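Local structure of TRAP dicarboxylate transporter-DctP subunit (Rhodobacter sphaeroides, 4PE3) at residues G101-I109 / L134-Y142; A306-W316 / L333-M343. The protein probably binds a small organic acid in the periplasm and hands it to a TRAP-type membrane transporter. All blocks are in the same frame, centred on the assembly; numbering follows the deposited sequence. Where two conformers were deposited one is given.

In the fold
Helix 324-339 ties the two contacts together. Its first half, through M325, V329 and T332, touches residues of interaction 1, and the part from L333 on pairs with helix 302-320 to form interaction 2. The centres of the contacts lie about 20 Å apart, yet they meet directly: L108 CD1 of helix 104-110 packs 4.0 Å from W316 CD1. Interaction 1 backs onto the five-stranded sheet through strands 144-150 and 243-248, and the side chain of I139 lies about 3 Å from a bound acetate, probably from the crystallisation liquor. In interaction 2, D339 binds a zinc ion through OD1, and the side chain of A306 is about 9 Å from a bound zinc ion.

Interaction 1: G101-I109 / L134-Y142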
ATOM      1  N   GLY A 101       5.647  -8.713  12.350  1.00 19.16           N
ATOM      2  CA  GLY A 101       6.179  -9.555  13.409  1.00 22.71           C
ATOM      3  C   GLY A 101       6.210  -8.876  14.772  1.00 23.81           C
ATOM      4  O   GLY A 101       6.111  -9.540  15.811  1.00 24.76           O
ATOM      5  N   ARG A 102       6.353  -7.556  14.786  1.00 21.25           N
ATOM      6  CA  ARG A 102       6.371  -6.818  16.048  1.00 22.22           C
ATOM      7  C   ARG A 102       5.004  -6.763  16.690  1.00 20.00           C
ATOM      8  O   ARG A 102       4.892  -6.825  17.911  1.00 19.61           O
ATOM      9  CB  ARG A 102       6.866  -5.384  15.840  1.00 22.93           C
ATOM     10  CG  ARG A 102       8.253  -5.302  15.245  1.00 27.33           C
ATOM     11  CD  ARG A 102       8.760  -3.871  15.220  1.00 27.49           C
ATOM     12  NE  ARG A 102      10.088  -3.813  14.618  1.00 28.87           N
ATOM     13  CZ  ARG A 102      11.028  -2.925  14.919  1.00 29.90           C
ATOM     14  NH1 ARG A 102      10.808  -1.983  15.828  1.00 26.69           N
ATOM     15  NH2 ARG A 102      12.198  -2.981  14.297  1.00 31.08           N
ATOM     16  N   ASP A 103       3.986  -6.583  15.859  1.00 17.06           N
ATOM     17  CA  ASP A 103       2.605  -6.496  16.314  1.00 16.76           C
ATOM     18  C   ASP A 103       1.706  -6.680  15.111  1.00 15.48           C
ATOM     19  O   ASP A 103       1.934  -6.056  14.072  1.00 15.38           O
ATOM     20  CB  ASP A 103       2.325  -5.134  16.950  1.00 18.86           C
ATOM     21  CG  ASP A 103       1.021  -5.111  17.724  1.00 18.36           C
ATOM     22  OD1 ASP A 103      -0.062  -5.273  17.125  1.00 17.33           O
ATOM     23  OD2 ASP A 103       1.063  -4.913  18.955  1.00 21.12           O
ATOM     24  N   PRO A 104       0.682  -7.545  15.223  1.00 16.98           N
ATOM     25  CA  PRO A 104      -0.162  -7.731  14.029  1.00 17.00           C
ATOM     26  C   PRO A 104      -0.822  -6.440  13.538  1.00 14.72           C
ATOM     27  O   PRO A 104      -1.268  -6.370  12.390  1.00 17.61           O
ATOM     28  CB  PRO A 104      -1.228  -8.737  14.472  1.00 20.46           C
ATOM     29  CG  PRO A 104      -0.845  -9.198  15.855  1.00 24.95           C
ATOM     30  CD  PRO A 104       0.217  -8.300  16.398  1.00 18.36           C
ATOM     31  N   ALA A 105      -0.908  -5.426  14.389  1.00 15.57           N
ATOM     32  CA  ALA A 105      -1.450  -4.137  13.973  1.00 14.36           C
ATOM     33  C   ALA A 105      -0.708  -3.575  12.769  1.00 13.46           C
ATOM     34  O   ALA A 105      -1.284  -2.874  11.942  1.00 13.95           O
ATOM     35  CB  ALA A 105      -1.391  -3.140  15.121  1.00 15.65           C
ATOM     36  N   PHE A 106       0.595  -3.837  12.699  1.00 14.29           N
ATOM     37  CA  PHE A 106       1.394  -3.318  11.601  1.00 13.33           C
ATOM     38  C   PHE A 106       0.910  -3.875  10.271  1.00 12.57           C
ATOM     39  O   PHE A 106       0.811  -3.133   9.291  1.00 14.00           O
ATOM     40  CB  PHE A 106       2.888  -3.622  11.814  1.00 14.02           C
ATOM     41  CG  PHE A 106       3.565  -2.728  12.833  1.00 14.08           C
ATOM     42  CD1 PHE A 106       3.873  -1.413  12.524  1.00 14.52           C
ATOM     43  CD2 PHE A 106       3.883  -3.204  14.099  1.00 16.01           C
ATOM     44  CE1 PHE A 106       4.489  -0.588  13.452  1.00 14.98           C
ATOM     45  CE2 PHE A 106       4.501  -2.388  15.024  1.00 16.35           C
ATOM     46  CZ  PHE A 106       4.814  -1.080  14.687  1.00 16.34           C
ATOM     47  N   GLY A 107       0.629  -5.174  10.239  1.00 13.98           N
ATOM     48  CA  GLY A 107       0.156  -5.819   9.018  1.00 13.25           C
ATOM     49  C   GLY A 107      -1.205  -5.289   8.613  1.00 13.86           C
ATOM     50  O   GLY A 107      -1.486  -5.037   7.428  1.00 14.33           O
ATOM     51  N   LEU A 108      -2.071  -5.130   9.610  1.00 13.50           N
ATOM     52  CA  LEU A 108      -3.431  -4.694   9.340  1.00 11.82           C
ATOM     53  C   LEU A 108      -3.504  -3.247   8.831  1.00 13.17           C
ATOM     54  O   LEU A 108      -4.163  -2.960   7.829  1.00 15.29           O
ATOM     55  CB  LEU A 108      -4.333  -4.890  10.569  1.00 14.29           C
ATOM     56  CG  LEU A 108      -5.777  -4.449  10.362  1.00 14.69           C
ATOM     57  CD1 LEU A 108      -6.458  -5.294   9.285  1.00 15.32           C
ATOM     58  CD2 LEU A 108      -6.569  -4.509  11.670  1.00 15.56           C
ATOM     59  N   ILE A 109      -2.813  -2.323   9.489  1.00 12.64           N
ATOM     60  CA  ILE A 109      -2.850  -0.944   9.027  1.00 13.28           C
ATOM     61  C   ILE A 109      -2.111  -0.783   7.681  1.00 12.07           C
ATOM     62  O   ILE A 109      -2.470   0.068   6.866  1.00 13.02           O
ATOM     63  CB  ILE A 109      -2.253   0.043  10.067  1.00 12.20           C
ATOM     64  CG1 ILE A 109      -2.729   1.450   9.752  1.00 13.97           C
ATOM     65  CG2 ILE A 109      -0.701  -0.044  10.133  1.00 14.71           C
ATOM     66  CD1 ILE A 109      -2.363   2.460  10.835  1.00 17.71           C
ATOM     67  N   LEU A 134      -2.535   6.646  14.856  1.00 15.31           N
ATOM     68  CA  LEU A 134      -2.272   5.230  15.034  1.00 16.77           C
ATOM     69  C   LEU A 134      -0.799   4.937  14.711  1.00 14.44           C
ATOM     70  O   LEU A 134      -0.125   4.235  15.456  1.00 16.09           O
ATOM     71  CB  LEU A 134      -3.187   4.381  14.142  1.00 17.42           C
ATOM     72  CG  LEU A 134      -4.683   4.337  14.443  1.00 19.60           C
ATOM     73  CD1 LEU A 134      -5.398   3.585  13.318  1.00 24.28           C
ATOM     74  CD2 LEU A 134      -4.896   3.671  15.765  1.00 24.11           C
HETATM   75  N   MSE A 135      -0.309   5.483  13.603  1.00 14.55           N
HETATM   76  CA  MSE A 135       1.084   5.213  13.202  1.00 15.21           C
HETATM   77  C   MSE A 135       2.068   5.701  14.270  1.00 14.21           C
HETATM   78  O   MSE A 135       2.993   4.992  14.651  1.00 14.84           O
HETATM   79  CB  MSE A 135       1.407   5.876  11.893  1.00 17.05           C
HETATM   80  CG  MSE A 135       0.852   5.128  10.685  1.00 18.51           C
HETATM   81 SE   MSE A 135       1.496   3.270  10.478  0.90 15.39          SE
HETATM   82  CE  MSE A 135       3.377   3.683  10.294  1.00 17.66           C
ATOM     83  N   ASN A 136       1.821   6.882  14.820  1.00 14.76           N
ATOM     84  CA  ASN A 136       2.664   7.355  15.889  1.00 16.55           C
ATOM     85  C   ASN A 136       2.516   6.563  17.183  1.00 15.51           C
ATOM     86  O   ASN A 136       3.496   6.364  17.881  1.00 16.00           O
ATOM     87  CB  ASN A 136       2.469   8.850  16.112  1.00 16.28           C
ATOM     88  CG  ASN A 136       3.245   9.663  15.086  1.00 20.92           C
ATOM     89  OD1 ASN A 136       4.463   9.493  14.944  1.00 18.37           O
ATOM     90  ND2 ASN A 136       2.556  10.530  14.361  1.00 19.83           N
ATOM     91  N   GLU A 137       1.309   6.080  17.491  1.00 15.55           N
ATOM     92  CA  GLU A 137       1.149   5.217  18.646  1.00 16.15           C
ATOM     93  C   GLU A 137       1.926   3.932  18.443  1.00 15.97           C
ATOM     94  O   GLU A 137       2.450   3.359  19.397  1.00 16.64           O
ATOM     95  CB  GLU A 137      -0.330   4.880  18.900  1.00 17.45           C
ATOM     96  CG  GLU A 137      -0.518   4.153  20.238  1.00 22.86           C
ATOM     97  CD  GLU A 137      -1.969   3.890  20.612  1.00 27.36           C
ATOM     98  OE1 GLU A 137      -2.867   4.335  19.874  1.00 23.68           O
ATOM     99  OE2 GLU A 137      -2.194   3.232  21.657  1.00 28.92           O
ATOM    100  N   LEU A 138       2.016   3.482  17.186  1.00 15.48           N
ATOM    101  CA  LEU A 138       2.738   2.265  16.887  1.00 18.48           C
ATOM    102  C   LEU A 138       4.242   2.456  16.900  1.00 15.71           C
ATOM    103  O   LEU A 138       4.962   1.575  17.345  1.00 16.93           O
ATOM    104  CB  LEU A 138       2.316   1.714  15.518  1.00 16.61           C
ATOM    105  CG  LEU A 138       0.965   1.007  15.508  1.00 17.98           C
ATOM    106  CD1 LEU A 138       0.529   0.700  14.088  1.00 18.59           C
ATOM    107  CD2 LEU A 138       1.044  -0.270  16.315  1.00 21.16           C
ATOM    108  N   ILE A 139       4.717   3.591  16.404  1.00 15.03           N
ATOM    109  CA  ILE A 139       6.154   3.720  16.197  1.00 15.32           C
ATOM    110  C   ILE A 139       6.901   4.670  17.124  1.00 16.02           C
ATOM    111  O   ILE A 139       8.119   4.556  17.236  1.00 16.44           O
ATOM    112  CB  ILE A 139       6.536   3.974  14.705  1.00 16.12           C
ATOM    113  CG1 ILE A 139       6.248   5.405  14.245  1.00 14.27           C
ATOM    114  CG2 ILE A 139       5.794   2.986  13.814  1.00 14.91           C
ATOM    115  CD1 ILE A 139       6.701   5.709  12.823  1.00 15.90           C
ATOM    116  N   ASN A 140       6.201   5.541  17.851  1.00 16.36           N
ATOM    117  CA  ASN A 140       6.857   6.316  18.914  1.00 17.27           C
ATOM    118  C   ASN A 140       7.524   5.383  19.925  1.00 18.05           C
ATOM    119  O   ASN A 140       8.614   5.680  20.410  1.00 18.73           O
ATOM    120  CB  ASN A 140       5.891   7.250  19.638  1.00 17.64           C
ATOM    121  CG  ASN A 140       5.399   8.423  18.798  1.00 17.26           C
ATOM    122  OD1 ASN A 140       4.470   9.120  19.221  1.00 19.26           O
ATOM    123  ND2 ASN A 140       5.980   8.644  17.619  1.00 18.61           N
ATOM    124  N   PRO A 141       6.898   4.249  20.257  1.00 18.07           N
ATOM    125  CA  PRO A 141       7.563   3.336  21.199  1.00 18.96           C
ATOM    126  C   PRO A 141       8.882   2.747  20.693  1.00 19.07           C
ATOM    127  O   PRO A 141       9.644   2.175  21.487  1.00 20.00           O
ATOM    128  CB  PRO A 141       6.515   2.231  21.404  1.00 18.89           C
ATOM    129  CG  PRO A 141       5.211   2.918  21.190  1.00 18.37           C
ATOM    130  CD  PRO A 141       5.486   3.861  20.040  1.00 17.58           C
ATOM    131  N   TYR A 142       9.155   2.920  19.405  1.00 18.24           N
ATOM    132  CA  TYR A 142      10.417   2.510  18.801  1.00 18.35           C
ATOM    133  C   TYR A 142      11.345   3.681  18.550  1.00 20.64           C
ATOM    134  O   TYR A 142      12.413   3.499  17.966  1.00 21.21           O
ATOM    135  CB  TYR A 142      10.133   1.755  17.505  1.00 17.90           C
ATOM    136  CG  TYR A 142       9.451   0.458  17.799  1.00 18.60           C
ATOM    137  CD1 TYR A 142      10.088  -0.514  18.548  1.00 22.79           C
ATOM    138  CD2 TYR A 142       8.165   0.226  17.387  1.00 20.70           C
ATOM    139  CE1 TYR A 142       9.469  -1.700  18.839  1.00 24.99           C
ATOM    140  CE2 TYR A 142       7.532  -0.951  17.670  1.00 20.16           C
ATOM    141  CZ  TYR A 142       8.184  -1.914  18.398  1.00 25.62           C
ATOM    142  OH  TYR A 142       7.540  -3.091  18.684  1.00 27.76           O
TER
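R102, in the loop before helix 104-110, reaches over the ring of Y142, in the 3-10 turn after helix 131-139, while F106 lies against L138 between the helices themselves. The arginine can be followed outward. R102 CB passes 3.7 Å from Y142 OH, and R102 CD, on an extended chain, lies 3.8 Å from Y142 CZ. At the tip R102 NH1 stands over the ring face, 3.2 Å from Y142 CD1. R102 CZ sits 4.5 Å from the centroid of the Y142 ring, nearly on the ring normal, a cation-pi contact. The guanidinium does not lie flat on the ring: the planes are 76° apart, and one edge of the group is presented to the face.

Deeper in, the helix segments run nearly antiparallel, at 152°, and the pair packs on the five-stranded sheet, M135 and I139 touching strands 144-150 and 243-248. F106, a flat ring with broad faces, receives L138 CD2 over one face and I139 CG2 at its edge, the latter 3.8 Å from F106 CE1. I109 has CG1 anti to its backbone N (chi1 -161°), which carries I109 CD1 across to L134 CB at 3.9 Å and to the selenium of selenomethionine M135. D103 caps the helix start, its OD1 accepting from A105 N and also bonded to S323. With no hydrogen bond between the segments, cohesion here rests on apolar burial and, at the more exposed end, on the attraction of a cation for an aromatic face.

Interaction 2: A306-W316 / L333-M343; sequences AKFRGIARGEW and LVTYLKDKGLM
R309 and W316 carry the side of helix 302-320 that meets segment 333-343. R309 NH1 donates to L342 O at 2.8 Å, a bent bond (131° at the hydrogen) with the oxygen well out of the guanidinium plane, while L342 CB lies over one guanidinium face. The same carbonyl oxygen receives a CA-H...O contact from A306, whose small side chain permits this close approach.

W316 is held between two layers: L333 CD2 makes a CH-pi contact 4.0 Å from the centroid of the W316 six-membered ring, and A312 O and R313 CA of its own helix lie over the opposite face. L337 CD1 comes within 3.6 Å of W316 CH2, and selenomethionine M343, in one of its two conformers, brings its selenium up obliquely in a Met-aromatic contact. This is an antiparallel helix pair, 162° between the segments, and a Schellman motif ends its second helix. G341, at positive phi, turns the chain back so that L342 and M343 reach helix 302-320.

Further out, A115 O accepts from R309 NE and V113 O from W316 NE1, fixing how both flat groups are turned. R313 is anchored by E317 and Y330, and Q121 of helix 119-128 touches both R309 and L342.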
ATOM      1  N   ALA A 306     -18.354  -2.005  -1.462  1.00 15.37           N
ATOM      2  CA  ALA A 306     -18.818  -2.011  -0.066  1.00 16.05           C
ATOM      3  C   ALA A 306     -19.104  -3.442   0.399  1.00 16.24           C
ATOM      4  O   ALA A 306     -18.802  -3.793   1.533  1.00 16.39           O
ATOM      5  CB  ALA A 306     -20.065  -1.137   0.098  1.00 17.51           C
ATOM      6  N   LYS A 307     -19.658  -4.270  -0.478  1.00 16.35           N
ATOM      7  CA  LYS A 307     -19.867  -5.670  -0.145  1.00 17.52           C
ATOM      8  C   LYS A 307     -18.520  -6.367   0.108  1.00 15.97           C
ATOM      9  O   LYS A 307     -18.382  -7.150   1.042  1.00 16.41           O
ATOM     10  CB  LYS A 307     -20.680  -6.364  -1.247  1.00 18.16           C
ATOM     11  CG  LYS A 307     -22.170  -6.072  -1.141  1.00 18.53           C
ATOM     12  CD  LYS A 307     -22.921  -6.371  -2.437  1.00 22.54           C
ATOM     13  CE  LYS A 307     -22.683  -7.767  -2.907  1.00 25.04           C
ATOM     14  NZ  LYS A 307     -23.461  -8.041  -4.164  1.00 27.12           N
ATOM     15  N   PHE A 308     -17.520  -6.081  -0.722  1.00 14.29           N
ATOM     16  CA  PHE A 308     -16.206  -6.685  -0.514  1.00 14.89           C
ATOM     17  C   PHE A 308     -15.601  -6.245   0.832  1.00 13.39           C
ATOM     18  O   PHE A 308     -15.048  -7.065   1.564  1.00 13.62           O
ATOM     19  CB  PHE A 308     -15.262  -6.394  -1.675  1.00 14.01           C
ATOM     20  CG  PHE A 308     -14.034  -7.247  -1.657  1.00 13.95           C
ATOM     21  CD1 PHE A 308     -14.070  -8.550  -2.138  1.00 13.68           C
ATOM     22  CD2 PHE A 308     -12.844  -6.761  -1.141  1.00 12.20           C
ATOM     23  CE1 PHE A 308     -12.926  -9.348  -2.114  1.00 13.47           C
ATOM     24  CE2 PHE A 308     -11.699  -7.555  -1.114  1.00 12.44           C
ATOM     25  CZ  PHE A 308     -11.738  -8.842  -1.594  1.00 12.63           C
ATOM     26  N   ARG A 309     -15.766  -4.977   1.183  1.00 14.46           N
ATOM     27  CA  ARG A 309     -15.329  -4.522   2.511  1.00 13.92           C
ATOM     28  C   ARG A 309     -15.957  -5.316   3.641  1.00 14.99           C
ATOM     29  O   ARG A 309     -15.309  -5.638   4.630  1.00 17.03           O
ATOM     30  CB  ARG A 309     -15.661  -3.053   2.765  1.00 18.78           C
ATOM     31  CG  ARG A 309     -14.905  -2.124   1.888  1.00 18.45           C
ATOM     32  CD  ARG A 309     -15.031  -0.687   2.353  1.00 16.71           C
ATOM     33  NE  ARG A 309     -14.324   0.131   1.393  1.00 15.36           N
ATOM     34  CZ  ARG A 309     -14.836   0.595   0.258  1.00 19.41           C
ATOM     35  NH1 ARG A 309     -16.123   0.420  -0.024  1.00 18.57           N
ATOM     36  NH2 ARG A 309     -14.050   1.280  -0.570  1.00 18.35           N
ATOM     37  N   GLY A 310     -17.236  -5.615   3.492  1.00 15.92           N
ATOM     38  CA  GLY A 310     -17.956  -6.331   4.525  1.00 17.13           C
ATOM     39  C   GLY A 310     -17.431  -7.742   4.697  1.00 17.74           C
ATOM     40  O   GLY A 310     -17.319  -8.247   5.807  1.00 19.90           O
ATOM     41  N   ILE A 311     -17.092  -8.393   3.593  1.00 16.16           N
ATOM     42  CA  ILE A 311     -16.512  -9.717   3.699  1.00 16.76           C
ATOM     43  C   ILE A 311     -15.136  -9.608   4.360  1.00 15.47           C
ATOM     44  O   ILE A 311     -14.799 -10.370   5.252  1.00 16.60           O
ATOM     45  CB  ILE A 311     -16.400 -10.385   2.322  1.00 16.16           C
ATOM     46  CG1 ILE A 311     -17.785 -10.829   1.874  1.00 24.28           C
ATOM     47  CG2 ILE A 311     -15.491 -11.585   2.379  1.00 20.66           C
ATOM     48  CD1 ILE A 311     -18.141 -10.393   0.501  1.00 32.73           C
ATOM     49  N   ALA A 312     -14.345  -8.650   3.901  1.00 14.43           N
ATOM     50  CA  ALA A 312     -12.989  -8.479   4.398  1.00 13.85           C
ATOM     51  C   ALA A 312     -12.987  -8.149   5.892  1.00 14.74           C
ATOM     52  O   ALA A 312     -12.112  -8.604   6.642  1.00 15.39           O
ATOM     53  CB  ALA A 312     -12.300  -7.395   3.604  1.00 13.20           C
ATOM     54  N   ARG A 313     -13.980  -7.383   6.317  1.00 15.82           N
ATOM     55  CA  ARG A 313     -14.072  -6.943   7.712  1.00 16.49           C
ATOM     56  C   ARG A 313     -14.082  -8.128   8.669  1.00 17.46           C
ATOM     57  O   ARG A 313     -13.510  -8.067   9.748  1.00 17.99           O
ATOM     58  CB  ARG A 313     -15.317  -6.087   7.924  1.00 19.15           C
ATOM     59  CG  ARG A 313     -15.450  -5.493   9.349  1.00 21.56           C
ATOM     60  CD  ARG A 313     -16.910  -5.404   9.777  1.00 22.85           C
ATOM     61  NE  ARG A 313     -17.569  -6.703   9.703  1.00 23.88           N
ATOM     62  CZ  ARG A 313     -17.399  -7.694  10.575  1.00 21.48           C
ATOM     63  NH1 ARG A 313     -16.593  -7.540  11.607  1.00 23.69           N
ATOM     64  NH2 ARG A 313     -18.039  -8.848  10.401  1.00 26.85           N
ATOM     65  N   GLY A 314     -14.762  -9.206   8.294  1.00 18.29           N
ATOM     66  CA  GLY A 314     -14.755 -10.398   9.121  1.00 21.04           C
ATOM     67  C   GLY A 314     -13.345 -10.923   9.353  1.00 19.93           C
ATOM     68  O   GLY A 314     -13.017 -11.436  10.422  1.00 23.15           O
ATOM     69  N   GLU A 315     -12.492 -10.783   8.348  1.00 17.12           N
ATOM     70  CA  GLU A 315     -11.095 -11.178   8.487  1.00 16.71           C
ATOM     71  C   GLU A 315     -10.289 -10.132   9.253  1.00 17.96           C
ATOM     72  O   GLU A 315      -9.434 -10.499  10.049  1.00 18.18           O
ATOM     73  CB  GLU A 315     -10.461 -11.511   7.134  1.00 15.90           C
ATOM     74  CG  GLU A 315     -11.107 -12.732   6.494  1.00 18.21           C
ATOM     75  CD  GLU A 315     -10.978 -13.985   7.343  1.00 19.23           C
ATOM     76  OE1 GLU A 315      -9.836 -14.312   7.753  1.00 20.28           O
ATOM     77  OE2 GLU A 315     -12.004 -14.667   7.563  1.00 21.91           O
ATOM     78  N   TRP A 316     -10.551  -8.845   9.022  1.00 16.03           N
ATOM     79  CA  TRP A 316      -9.884  -7.813   9.834  1.00 16.12           C
ATOM     80  C   TRP A 316     -10.168  -8.051  11.319  1.00 17.65           C
ATOM     81  O   TRP A 316      -9.277  -7.855  12.152  1.00 18.02           O
ATOM     82  CB  TRP A 316     -10.338  -6.395   9.477  1.00 15.70           C
ATOM     83  CG  TRP A 316     -10.246  -5.975   8.042  1.00 14.42           C
ATOM     84  CD1 TRP A 316      -9.483  -6.522   7.033  1.00 13.41           C
ATOM     85  CD2 TRP A 316     -11.002  -4.923   7.444  1.00 15.51           C
ATOM     86  NE1 TRP A 316      -9.709  -5.848   5.872  1.00 12.84           N
ATOM     87  CE2 TRP A 316     -10.646  -4.870   6.085  1.00 13.49           C
ATOM     88  CE3 TRP A 316     -11.954  -4.019   7.929  1.00 15.56           C
ATOM     89  CZ2 TRP A 316     -11.211  -3.953   5.204  1.00 14.48           C
ATOM     90  CZ3 TRP A 316     -12.518  -3.118   7.062  1.00 17.64           C
ATOM     91  CH2 TRP A 316     -12.144  -3.088   5.704  1.00 16.30           C
ATOM     92  N   LEU A 333     -10.344   2.174  11.710  1.00 18.46           N
ATOM     93  CA  LEU A 333     -10.607   1.935  10.295  1.00 16.59           C
ATOM     94  C   LEU A 333     -12.088   1.756  10.023  1.00 17.67           C
ATOM     95  O   LEU A 333     -12.633   2.376   9.129  1.00 18.79           O
ATOM     96  CB  LEU A 333      -9.840   0.695   9.856  1.00 15.70           C
ATOM     97  CG  LEU A 333     -10.108   0.271   8.409  1.00 15.91           C
ATOM     98  CD1 LEU A 333      -9.640   1.340   7.427  1.00 18.06           C
ATOM     99  CD2 LEU A 333      -9.400  -1.040   8.113  1.00 19.27           C
ATOM    100  N   VAL A 334     -12.739   0.922  10.818  1.00 18.70           N
ATOM    101  CA  VAL A 334     -14.149   0.642  10.588  1.00 19.96           C
ATOM    102  C   VAL A 334     -14.992   1.885  10.864  1.00 21.40           C
ATOM    103  O   VAL A 334     -15.944   2.158  10.131  1.00 21.99           O
ATOM    104  CB  VAL A 334     -14.631  -0.552  11.440  1.00 21.07           C
ATOM    105  CG1 VAL A 334     -16.153  -0.655  11.431  1.00 25.77           C
ATOM    106  CG2 VAL A 334     -14.002  -1.841  10.923  1.00 23.59           C
ATOM    107  N   THR A 335     -14.650   2.641  11.902  1.00 22.15           N
ATOM    108  CA  THR A 335     -15.321   3.907  12.142  1.00 23.65           C
ATOM    109  C   THR A 335     -15.200   4.832  10.934  1.00 22.84           C
ATOM    110  O   THR A 335     -16.190   5.408  10.493  1.00 23.90           O
ATOM    111  CB  THR A 335     -14.771   4.603  13.408  1.00 26.30           C
ATOM    112  OG1 THR A 335     -15.039   3.776  14.546  1.00 25.77           O
ATOM    113  CG2 THR A 335     -15.422   5.966  13.609  1.00 28.41           C
ATOM    114  N   TYR A 336     -14.000   4.939  10.370  1.00 21.10           N
ATOM    115  CA  TYR A 336     -13.765   5.781   9.200  1.00 20.42           C
ATOM    116  C   TYR A 336     -14.598   5.350   7.980  1.00 21.06           C
ATOM    117  O   TYR A 336     -15.274   6.163   7.349  1.00 21.13           O
ATOM    118  CB  TYR A 336     -12.263   5.782   8.843  1.00 20.14           C
ATOM    119  CG  TYR A 336     -11.972   6.592   7.606  1.00 18.32           C
ATOM    120  CD1 TYR A 336     -11.808   7.968   7.682  1.00 19.12           C
ATOM    121  CD2 TYR A 336     -11.902   5.987   6.358  1.00 17.38           C
ATOM    122  CE1 TYR A 336     -11.576   8.710   6.559  1.00 18.89           C
ATOM    123  CE2 TYR A 336     -11.663   6.726   5.230  1.00 17.10           C
ATOM    124  CZ  TYR A 336     -11.512   8.080   5.331  1.00 20.42           C
ATOM    125  OH  TYR A 336     -11.273   8.824   4.214  1.00 19.47           O
ATOM    126  N   LEU A 337     -14.537   4.069   7.667  1.00 19.30           N
ATOM    127  CA  LEU A 337     -15.260   3.526   6.520  1.00 19.17           C
ATOM    128  C   LEU A 337     -16.763   3.713   6.668  1.00 21.96           C
ATOM    129  O   LEU A 337     -17.430   4.077   5.699  1.00 21.47           O
ATOM    130  CB  LEU A 337     -14.914   2.051   6.337  1.00 18.29           C
ATOM    131  CG  LEU A 337     -13.442   1.790   6.004  1.00 16.61           C
ATOM    132  CD1 LEU A 337     -13.133   0.305   6.066  1.00 20.35           C
ATOM    133  CD2 LEU A 337     -13.080   2.334   4.628  1.00 15.87           C
ATOM    134  N   LYS A 338     -17.303   3.472   7.860  1.00 22.32           N
ATOM    135  CA  LYS A 338     -18.731   3.636   8.063  1.00 24.34           C
ATOM    136  C   LYS A 338     -19.095   5.102   7.924  1.00 25.31           C
ATOM    137  O   LYS A 338     -20.101   5.464   7.308  1.00 26.45           O
ATOM    138  CB  LYS A 338     -19.157   3.087   9.430  1.00 25.83           C
ATOM    139  CG  LYS A 338     -19.158   1.569   9.520  1.00 27.01           C
ATOM    140  CD  LYS A 338     -19.710   1.102  10.852  1.00 29.27           C
ATOM    141  CE  LYS A 338     -19.677  -0.412  10.978  1.00 32.66           C
ATOM    142  NZ  LYS A 338     -20.583  -0.861  12.079  1.00 38.16           N
ATOM    143  N   ASP A 339     -18.260   5.955   8.495  1.00 25.09           N
ATOM    144  CA  ASP A 339     -18.519   7.375   8.470  1.00 26.25           C
ATOM    145  C   ASP A 339     -18.517   7.941   7.050  1.00 25.66           C
ATOM    146  O   ASP A 339     -19.280   8.864   6.741  1.00 29.72           O
ATOM    147  CB  ASP A 339     -17.484   8.100   9.309  1.00 29.01           C
ATOM    148  CG  ASP A 339     -17.573   9.570   9.140  1.00 33.17           C
ATOM    149  OD1 ASP A 339     -18.592  10.125   9.584  1.00 30.41           O
ATOM    150  OD2 ASP A 339     -16.663  10.164   8.533  1.00 31.73           O
ATOM    151  N   LYS A 340     -17.667   7.382   6.189  1.00 23.80           N
ATOM    152  CA  LYS A 340     -17.565   7.848   4.804  1.00 23.44           C
ATOM    153  C   LYS A 340     -18.569   7.173   3.869  1.00 23.84           C
ATOM    154  O   LYS A 340     -18.573   7.437   2.664  1.00 25.31           O
ATOM    155  CB  LYS A 340     -16.146   7.649   4.264  1.00 22.06           C
ATOM    156  CG  LYS A 340     -15.099   8.546   4.901  1.00 23.28           C
ATOM    157  CD  LYS A 340     -15.671   9.926   5.188  1.00 30.59           C
ATOM    158  CE  LYS A 340     -14.591  10.977   5.357  1.00 32.41           C
ATOM    159  NZ  LYS A 340     -14.016  11.321   4.026  1.00 38.00           N
ATOM    160  N   GLY A 341     -19.406   6.298   4.416  1.00 24.52           N
ATOM    161  CA  GLY A 341     -20.400   5.601   3.608  1.00 25.10           C
ATOM    162  C   GLY A 341     -19.815   4.494   2.748  1.00 23.49           C
ATOM    163  O   GLY A 341     -20.443   4.036   1.785  1.00 24.14           O
ATOM    164  N   LEU A 342     -18.610   4.058   3.091  1.00 21.92           N
ATOM    165  CA  LEU A 342     -17.914   3.039   2.336  1.00 20.46           C
ATOM    166  C   LEU A 342     -18.252   1.629   2.801  1.00 20.48           C
ATOM    167  O   LEU A 342     -18.018   0.651   2.085  1.00 19.91           O
ATOM    168  CB  LEU A 342     -16.406   3.288   2.461  1.00 18.96           C
ATOM    169  CG  LEU A 342     -15.932   4.543   1.716  1.00 20.75           C
ATOM    170  CD1 LEU A 342     -14.463   4.860   2.014  1.00 18.68           C
ATOM    171  CD2 LEU A 342     -16.162   4.417   0.209  1.00 20.88           C
HETATM  172  N   MSE A 343     -18.788   1.511   4.006  0.52 24.56           N
HETATM  173  CA  MSE A 343     -19.152   0.207   4.534  0.52 26.68           C
HETATM  174  C   MSE A 343     -20.477   0.309   5.259  0.52 26.01           C
HETATM  175  O   MSE A 343     -20.794   1.350   5.831  0.52 25.90           O
HETATM  176  CB  MSE A 343     -18.081  -0.263   5.499  0.52 29.90           C
HETATM  177  CG  MSE A 343     -17.867  -1.753   5.550  0.52 24.95           C
HETATM  178 SE   MSE A 343     -16.350  -2.002   6.710  0.52 32.05          SE
HETATM  179  CE  MSE A 343     -17.286  -1.766   8.381  0.52 30.67           C
TER